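Defective in germ line development protein 3, isoform a (Caenorhabditis elegans, PDB 3N89) is a Bicaudal-C ortholog of germline development whose four KH domains form one globular platform, and probably acts through RNA-linked regulation. Local coordinates at residues S205-I213 with I354-F363; T76-V84 with F190-D198. All blocks are in the same frame, centred on the assembly; numbering follows the deposited sequence.

From the N terminus, the chain first forms contact 2. There T76-V84, the approach to strand 83-87 in the first GLD-3 KH domain, meets F190-D198 at the end of strand 186-193 in the third, so the contact closes a loop that spans the second KH domain. Contact 1 follows in series, joining S205-I213 of the third KH domain to I354-F363, far beyond helix 325-335. The two loops neither nest nor cross. Helices 197-200 and 209-217, successive in the chain, link the sites, whose centres lie about 19 Å apart, and F363 CE1 packs 4.2 Å from D198 O. The third KH domain is thus held by both the first and the C-terminal extension.

Contact 1 (S205-I213 with I354-F363); sequences STAQLMPVI and IWHHSLPANF
L209, V212 and I213, where the chain enters helix 209-217 of the third GLD-3 KH domain, pack against W355, L359 and F363 of the C-terminal extension. T206 and A207 belong to the connection between the first two helices, the place of the GXXG loop in canonical KH domains. The contact is essentially apolar and centres on L209, whose two methyl groups divide the work. CD2 of L209 sits over one face of the F363 ring, 3.8 Å from its centroid and 19° off the normal, and also meets L359 CD1 at 3.7 Å. The other methyl, L209 CD1, reaches the far end of the same ring, 3.6 Å from F363 CZ. On the opposite side T206 brings its CB 3.5 Å from F363 CZ, with CG2 over that face; A207 O lies at the ring edge, 3.3 Å from F363 CZ. With CG beside its own backbone N (chi1 -80°), F363 slots its ring between L209 and T206. Cut back to an alanine, F363 would probably leave the L209 methyls without the aromatic face they rest on and open a gap beside T206. Farther along, the six-membered ring of W355 meets the helix side obliquely: CH2 lies 3.7 Å from L209 CG, and CZ2 3.8 Å from I213 CG1. I354 CG1 covers one face of the indole, and W355 NE1 is satisfied by the carbonyl of Y254. Helix 245-257 backs this end, with Y254 touching both I213 and I354; L258, just after it, packs on L209 and W355, and F323 meets L359.

Contact 2 (T76-V84 with F190-D198); sequences TPDPFAQQV and FTLSTYYVD
An interdomain contact, in which P79 packs on the Y195 ring, joins the turn before strand 83-87 of the first GLD-3 KH domain to the end of strand 186-193 in the third. P79 CB lies over one face of the Y195 ring, 3.5 Å from the centroid and 17° off the normal, a CH-pi contact, and P77 O approaches the edge of that ring at 3.4 Å from Y195 CD1. Y195 places CG anti to its backbone N (chi1 -170°), which carries the ring out under the proline. Next to it, Y196 OH gives a weak hydrogen bond of 2.8 Å to P79 O, and Y195 CD2 packs over a face of the Y196 ring. The type I turn from D78 to A81 presents the proline. It is braced by an Asx turn, F80 N to D78 OD2 at 2.9 Å, and by a salt bridge from the D78 carboxylate to R70. At the end of the turn, A81 CB comes 3.6 Å from S193 OG; just after it, the extended side chain of Q82 passes S193 and ends beside T191. Strand 83-87 belongs to the seven-stranded sheet and strand 186-193 to the six-stranded one. The chain after strand 29-35 lies at their junction: E37 accepts from T191 N, as E35 at the strand's end does from Q83 NE2, while I236 of strand 236-242 packs on Q82 and T191.

Contact 1 (S205-I213 with I354-F363)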
loop_
_atom_site.group_PDB
_atom_site.type_symbol
_atom_site.label_atom_id
_atom_site.label_comp_id
_atom_site.label_asym_id
_atom_site.label_seq_id
_atom_site.Cartn_x
_atom_site.Cartn_y
_atom_site.Cartn_z
ATOM N N SER A 205 21.191 7.528 -7.745
ATOM C CA SER A 205 22.147 7.275 -6.671
ATOM C C SER A 205 21.731 6.115 -5.782
ATOM O O SER A 205 21.790 6.219 -4.556
ATOM C CB SER A 205 22.292 8.530 -5.814
ATOM O OG SER A 205 21.016 8.979 -5.390
ATOM N N THR A 206 21.306 5.014 -6.390
ATOM C CA THR A 206 20.888 3.842 -5.632
ATOM C C THR A 206 20.968 2.605 -6.510
ATOM O O THR A 206 21.421 2.667 -7.653
ATOM C CB THR A 206 19.437 3.971 -5.130
ATOM O OG1 THR A 206 18.563 4.178 -6.243
ATOM C CG2 THR A 206 19.298 5.122 -4.147
ATOM N N ALA A 207 20.530 1.481 -5.968
ATOM C CA ALA A 207 20.520 0.231 -6.712
ATOM C C ALA A 207 19.159 0.152 -7.397
ATOM O O ALA A 207 18.203 0.777 -6.940
ATOM C CB ALA A 207 20.699 -0.943 -5.754
ATOM N N GLN A 208 19.073 -0.583 -8.502
ATOM C CA GLN A 208 17.795 -0.752 -9.207
ATOM C C GLN A 208 17.075 -1.883 -8.466
ATOM O O GLN A 208 17.469 -3.050 -8.554
ATOM C CB GLN A 208 18.043 -1.119 -10.678
ATOM C CG GLN A 208 18.714 -0.002 -11.482
ATOM C CD GLN A 208 19.011 -0.384 -12.934
ATOM O OE1 GLN A 208 19.259 0.485 -13.782
ATOM N NE2 GLN A 208 18.997 -1.682 -13.222
ATOM N N LEU A 209 16.024 -1.524 -7.730
ATOM C CA LEU A 209 15.272 -2.479 -6.908
ATOM C C LEU A 209 14.396 -3.556 -7.542
ATOM O O LEU A 209 14.136 -4.576 -6.906
ATOM C CB LEU A 209 14.432 -1.714 -5.884
ATOM C CG LEU A 209 14.816 -1.874 -4.411
ATOM C CD1 LEU A 209 16.326 -1.775 -4.249
ATOM C CD2 LEU A 209 14.104 -0.813 -3.583
ATOM N N MET A 210 13.927 -3.359 -8.768
ATOM C CA MET A 210 13.084 -4.382 -9.380
ATOM C C MET A 210 13.879 -5.619 -9.793
ATOM O O MET A 210 13.450 -6.745 -9.535
ATOM C CB MET A 210 12.320 -3.818 -10.580
ATOM C CG MET A 210 11.308 -2.729 -10.220
ATOM S SD MET A 210 9.918 -3.324 -9.226
ATOM C CE MET A 210 10.565 -3.182 -7.551
ATOM N N PRO A 211 15.048 -5.435 -10.435
ATOM C CA PRO A 211 15.860 -6.586 -10.855
ATOM C C PRO A 211 15.991 -7.637 -9.752
ATOM O O PRO A 211 16.012 -8.840 -10.023
ATOM C CB PRO A 211 17.197 -5.947 -11.211
ATOM C CG PRO A 211 16.766 -4.645 -11.823
ATOM C CD PRO A 211 15.682 -4.170 -10.857
ATOM N N VAL A 212 16.075 -7.173 -8.509
ATOM C CA VAL A 212 16.200 -8.071 -7.361
ATOM C C VAL A 212 14.941 -8.914 -7.237
ATOM O O VAL A 212 15.010 -10.110 -6.959
ATOM C CB VAL A 212 16.400 -7.281 -6.039
ATOM C CG1 VAL A 212 16.381 -8.237 -4.846
ATOM C CG2 VAL A 212 17.712 -6.512 -6.084
ATOM N N ILE A 213 13.787 -8.287 -7.440
ATOM C CA ILE A 213 12.525 -9.007 -7.348
ATOM C C ILE A 213 12.447 -10.075 -8.435
ATOM O O ILE A 213 12.071 -11.213 -8.160
ATOM C CB ILE A 213 11.323 -8.051 -7.458
ATOM C CG1 ILE A 213 11.262 -7.164 -6.211
ATOM C CG2 ILE A 213 10.025 -8.852 -7.617
ATOM C CD1 ILE A 213 10.024 -6.304 -6.128
ATOM N N ILE A 354 11.641 -10.326 1.720
ATOM C CA ILE A 354 13.051 -10.462 1.381
ATOM C C ILE A 354 13.729 -9.119 1.620
ATOM O O ILE A 354 14.946 -9.006 1.537
ATOM C CB ILE A 354 13.256 -10.844 -0.106
ATOM C CG1 ILE A 354 12.691 -9.741 -1.005
ATOM C CG2 ILE A 354 12.598 -12.186 -0.401
ATOM C CD1 ILE A 354 12.984 -9.932 -2.483
ATOM N N TRP A 355 12.927 -8.105 1.927
ATOM C CA TRP A 355 13.442 -6.762 2.157
ATOM C C TRP A 355 14.020 -6.524 3.543
ATOM O O TRP A 355 14.595 -5.470 3.810
ATOM C CB TRP A 355 12.352 -5.734 1.858
ATOM C CG TRP A 355 11.998 -5.703 0.405
ATOM C CD1 TRP A 355 10.755 -5.840 -0.140
ATOM C CD2 TRP A 355 12.903 -5.545 -0.692
ATOM N NE1 TRP A 355 10.828 -5.781 -1.509
ATOM C CE2 TRP A 355 12.138 -5.605 -1.876
ATOM C CE3 TRP A 355 14.292 -5.369 -0.790
ATOM C CZ2 TRP A 355 12.714 -5.482 -3.151
ATOM C CZ3 TRP A 355 14.870 -5.249 -2.053
ATOM C CH2 TRP A 355 14.077 -5.310 -3.219
ATOM N N HIS A 356 13.875 -7.499 4.428
ATOM C CA HIS A 356 14.418 -7.364 5.771
ATOM C C HIS A 356 15.932 -7.592 5.770
ATOM O O HIS A 356 16.604 -7.314 6.770
ATOM C CB HIS A 356 13.752 -8.367 6.723
ATOM C CG HIS A 356 12.413 -7.928 7.228
ATOM N ND1 HIS A 356 12.238 -6.774 7.961
ATOM C CD2 HIS A 356 11.185 -8.491 7.115
ATOM C CE1 HIS A 356 10.962 -6.644 8.279
ATOM N NE2 HIS A 356 10.302 -7.675 7.777
ATOM N N HIS A 357 16.467 -8.081 4.652
ATOM C CA HIS A 357 17.901 -8.369 4.566
ATOM C C HIS A 357 18.582 -7.974 3.247
ATOM O O HIS A 357 19.810 -7.901 3.181
ATOM N N SER A 358 17.798 -7.705 2.208
ATOM C CA SER A 358 18.373 -7.342 0.917
ATOM C C SER A 358 18.074 -5.922 0.449
ATOM O O SER A 358 18.207 -5.615 -0.740
ATOM C CB SER A 358 17.908 -8.331 -0.152
ATOM O OG SER A 358 16.496 -8.338 -0.250
ATOM N N LEU A 359 17.688 -5.049 1.373
ATOM C CA LEU A 359 17.378 -3.665 1.013
ATOM C C LEU A 359 18.435 -2.672 1.500
ATOM O O LEU A 359 18.651 -2.516 2.701
ATOM C CB LEU A 359 16.023 -3.256 1.588
ATOM C CG LEU A 359 15.628 -1.809 1.284
ATOM C CD1 LEU A 359 15.083 -1.725 -0.135
ATOM C CD2 LEU A 359 14.588 -1.326 2.295
ATOM N N PRO A 360 19.102 -1.973 0.568
ATOM C CA PRO A 360 20.132 -0.998 0.945
ATOM C C PRO A 360 19.575 0.090 1.866
ATOM O O PRO A 360 18.508 0.653 1.608
ATOM C CB PRO A 360 20.589 -0.440 -0.401
ATOM C CG PRO A 360 20.368 -1.591 -1.336
ATOM C CD PRO A 360 19.010 -2.096 -0.896
ATOM N N ALA A 361 20.314 0.383 2.934
ATOM C CA ALA A 361 19.920 1.381 3.930
ATOM C C ALA A 361 19.385 2.705 3.381
ATOM O O ALA A 361 18.347 3.190 3.825
ATOM C CB ALA A 361 21.091 1.650 4.866
ATOM N N ASN A 362 20.094 3.291 2.425
ATOM C CA ASN A 362 19.696 4.564 1.828
ATOM C C ASN A 362 18.206 4.691 1.479
ATOM O O ASN A 362 17.628 5.773 1.584
ATOM N N PHE A 363 17.591 3.587 1.069
ATOM C CA PHE A 363 16.183 3.578 0.684
ATOM C C PHE A 363 15.211 3.943 1.806
ATOM O O PHE A 363 14.127 4.477 1.550
ATOM C CB PHE A 363 15.820 2.203 0.109
ATOM C CG PHE A 363 16.230 2.019 -1.328
ATOM C CD1 PHE A 363 15.420 2.489 -2.354
ATOM C CD2 PHE A 363 17.437 1.403 -1.651
ATOM C CE1 PHE A 363 15.799 2.351 -3.687
ATOM C CE2 PHE A 363 17.835 1.255 -2.985
ATOM C CZ PHE A 363 17.011 1.734 -4.008
#

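Contact 2 (T76-V84 with F190-D198)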
loop_
_atom_site.group_PDB
_atom_site.type_symbol
_atom_site.label_atom_id
_atom_site.label_comp_id
_atom_site.label_asym_id
_atom_site.label_seq_id
_atom_site.Cartn_x
_atom_site.Cartn_y
_atom_site.Cartn_z
ATOM N N THR A 76 5.698 18.960 -10.346
ATOM C CA THR A 76 6.017 17.695 -9.695
ATOM C C THR A 76 4.771 16.839 -9.528
ATOM O O THR A 76 3.711 17.340 -9.152
ATOM N N PRO A 77 4.879 15.532 -9.804
ATOM C CA PRO A 77 3.717 14.646 -9.659
ATOM C C PRO A 77 3.120 14.744 -8.257
ATOM O O PRO A 77 3.837 14.965 -7.281
ATOM C CB PRO A 77 4.298 13.263 -9.929
ATOM C CG PRO A 77 5.405 13.550 -10.897
ATOM C CD PRO A 77 6.046 14.795 -10.319
ATOM N N ASP A 78 1.806 14.581 -8.166
ATOM C CA ASP A 78 1.106 14.647 -6.892
ATOM C C ASP A 78 1.563 13.502 -5.995
ATOM O O ASP A 78 1.395 12.330 -6.334
ATOM C CB ASP A 78 -0.406 14.552 -7.124
ATOM C CG ASP A 78 -1.211 14.657 -5.839
ATOM O OD1 ASP A 78 -2.444 14.467 -5.911
ATOM O OD2 ASP A 78 -0.630 14.931 -4.765
ATOM N N PRO A 79 2.156 13.822 -4.842
ATOM C CA PRO A 79 2.612 12.763 -3.939
ATOM C C PRO A 79 1.467 12.040 -3.226
ATOM O O PRO A 79 1.683 11.004 -2.589
ATOM C CB PRO A 79 3.521 13.514 -2.964
ATOM C CG PRO A 79 2.892 14.873 -2.906
ATOM C CD PRO A 79 2.580 15.147 -4.357
ATOM N N PHE A 80 0.254 12.583 -3.340
ATOM C CA PHE A 80 -0.913 11.986 -2.685
ATOM C C PHE A 80 -1.933 11.409 -3.670
ATOM O O PHE A 80 -3.062 11.098 -3.292
ATOM C CB PHE A 80 -1.613 13.022 -1.801
ATOM C CG PHE A 80 -0.707 13.687 -0.803
ATOM C CD1 PHE A 80 -0.026 12.943 0.165
ATOM C CD2 PHE A 80 -0.557 15.064 -0.809
ATOM C CE1 PHE A 80 0.791 13.576 1.108
ATOM C CE2 PHE A 80 0.253 15.703 0.124
ATOM C CZ PHE A 80 0.927 14.962 1.086
ATOM N N ALA A 81 -1.537 11.269 -4.931
ATOM C CA ALA A 81 -2.420 10.735 -5.966
ATOM C C ALA A 81 -3.181 9.486 -5.523
ATOM O O ALA A 81 -4.360 9.325 -5.834
ATOM C CB ALA A 81 -1.611 10.425 -7.216
ATOM N N GLN A 82 -2.515 8.610 -4.781
ATOM C CA GLN A 82 -3.146 7.367 -4.346
ATOM C C GLN A 82 -2.999 7.088 -2.861
ATOM O O GLN A 82 -2.934 5.930 -2.453
ATOM C CB GLN A 82 -2.559 6.193 -5.135
ATOM C CG GLN A 82 -2.741 6.328 -6.630
ATOM C CD GLN A 82 -2.282 5.112 -7.393
ATOM O OE1 GLN A 82 -1.105 4.764 -7.373
ATOM N NE2 GLN A 82 -3.213 4.456 -8.078
ATOM N N GLN A 83 -2.965 8.144 -2.055
ATOM C CA GLN A 83 -2.800 7.985 -0.622
ATOM C C GLN A 83 -4.116 7.967 0.126
ATOM O O GLN A 83 -4.942 8.877 -0.005
ATOM C CB GLN A 83 -1.920 9.097 -0.070
ATOM C CG GLN A 83 -0.973 8.650 1.032
ATOM C CD GLN A 83 0.052 9.713 1.363
ATOM O OE1 GLN A 83 -0.205 10.624 2.150
ATOM N NE2 GLN A 83 1.220 9.614 0.741
ATOM N N VAL A 84 -4.302 6.908 0.906
ATOM C CA VAL A 84 -5.494 6.732 1.712
ATOM C C VAL A 84 -5.129 6.909 3.178
ATOM O O VAL A 84 -4.112 6.394 3.639
ATOM C CB VAL A 84 -6.097 5.338 1.502
ATOM C CG1 VAL A 84 -6.771 4.851 2.782
ATOM C CG2 VAL A 84 -7.107 5.396 0.366
ATOM N N PHE A 190 0.659 -2.987 -11.902
ATOM C CA PHE A 190 0.688 -2.250 -10.645
ATOM C C PHE A 190 0.791 -0.750 -10.931
ATOM O O PHE A 190 1.649 -0.313 -11.693
ATOM C CB PHE A 190 1.873 -2.701 -9.792
ATOM C CG PHE A 190 1.820 -2.208 -8.375
ATOM C CD1 PHE A 190 0.875 -2.709 -7.488
ATOM C CD2 PHE A 190 2.715 -1.235 -7.925
ATOM C CE1 PHE A 190 0.816 -2.247 -6.176
ATOM C CE2 PHE A 190 2.662 -0.768 -6.618
ATOM C CZ PHE A 190 1.712 -1.275 -5.738
ATOM N N THR A 191 -0.102 0.030 -10.326
ATOM C CA THR A 191 -0.105 1.472 -10.510
ATOM C C THR A 191 0.516 2.149 -9.303
ATOM O O THR A 191 -0.079 2.199 -8.222
ATOM C CB THR A 191 -1.524 2.032 -10.662
ATOM O OG1 THR A 191 -2.338 1.540 -9.587
ATOM C CG2 THR A 191 -2.118 1.643 -11.996
ATOM N N LEU A 192 1.712 2.679 -9.497
ATOM C CA LEU A 192 2.411 3.355 -8.429
ATOM C C LEU A 192 2.263 4.841 -8.677
ATOM O O LEU A 192 2.028 5.260 -9.813
ATOM C CB LEU A 192 3.898 2.987 -8.457
ATOM C CG LEU A 192 4.720 3.443 -7.253
ATOM C CD1 LEU A 192 4.325 2.602 -6.045
ATOM C CD2 LEU A 192 6.216 3.289 -7.543
ATOM N N SER A 193 2.372 5.639 -7.622
ATOM C CA SER A 193 2.306 7.085 -7.790
ATOM C C SER A 193 3.689 7.496 -8.278
ATOM O O SER A 193 4.683 7.294 -7.579
ATOM C CB SER A 193 1.996 7.773 -6.463
ATOM O OG SER A 193 0.605 7.727 -6.192
ATOM N N THR A 194 3.762 8.059 -9.479
ATOM C CA THR A 194 5.046 8.468 -10.041
ATOM C C THR A 194 5.995 9.052 -8.998
ATOM O O THR A 194 7.173 8.696 -8.945
ATOM C CB THR A 194 4.850 9.482 -11.163
ATOM O OG1 THR A 194 3.997 10.530 -10.701
ATOM C CG2 THR A 194 4.206 8.814 -12.366
ATOM N N TYR A 195 5.471 9.935 -8.158
ATOM C CA TYR A 195 6.268 10.573 -7.117
ATOM C C TYR A 195 7.262 9.636 -6.453
ATOM O O TYR A 195 8.430 9.985 -6.265
ATOM C CB TYR A 195 5.362 11.144 -6.022
ATOM C CG TYR A 195 6.085 12.033 -5.035
ATOM C CD1 TYR A 195 6.046 13.420 -5.171
ATOM C CD2 TYR A 195 6.812 11.490 -3.962
ATOM C CE1 TYR A 195 6.703 14.253 -4.274
ATOM C CE2 TYR A 195 7.480 12.319 -3.052
ATOM C CZ TYR A 195 7.415 13.704 -3.222
ATOM O OH TYR A 195 8.046 14.557 -2.348
ATOM N N TYR A 196 6.792 8.445 -6.102
ATOM C CA TYR A 196 7.616 7.471 -5.394
ATOM C C TYR A 196 8.500 6.574 -6.243
ATOM O O TYR A 196 9.219 5.724 -5.714
ATOM C CB TYR A 196 6.719 6.620 -4.499
ATOM C CG TYR A 196 5.872 7.436 -3.552
ATOM C CD1 TYR A 196 4.489 7.499 -3.703
ATOM C CD2 TYR A 196 6.453 8.143 -2.501
ATOM C CE1 TYR A 196 3.699 8.248 -2.832
ATOM C CE2 TYR A 196 5.674 8.896 -1.622
ATOM C CZ TYR A 196 4.295 8.939 -1.796
ATOM O OH TYR A 196 3.513 9.660 -0.925
ATOM N N VAL A 197 8.456 6.770 -7.556
ATOM C CA VAL A 197 9.267 5.978 -8.472
ATOM C C VAL A 197 10.716 5.896 -8.006
ATOM O O VAL A 197 11.305 4.816 -7.992
ATOM C CB VAL A 197 9.242 6.575 -9.893
ATOM C CG1 VAL A 197 10.262 5.863 -10.771
ATOM C CG2 VAL A 197 7.834 6.448 -10.492
ATOM N N ASP A 198 11.294 7.027 -7.616
ATOM C CA ASP A 198 12.678 7.012 -7.162
ATOM C C ASP A 198 12.889 6.163 -5.904
ATOM O O ASP A 198 13.914 5.484 -5.776
ATOM C CB ASP A 198 13.202 8.443 -6.933
ATOM C CG ASP A 198 12.302 9.277 -6.026
ATOM O OD1 ASP A 198 11.738 8.715 -5.056
ATOM O OD2 ASP A 198 12.177 10.504 -6.279
#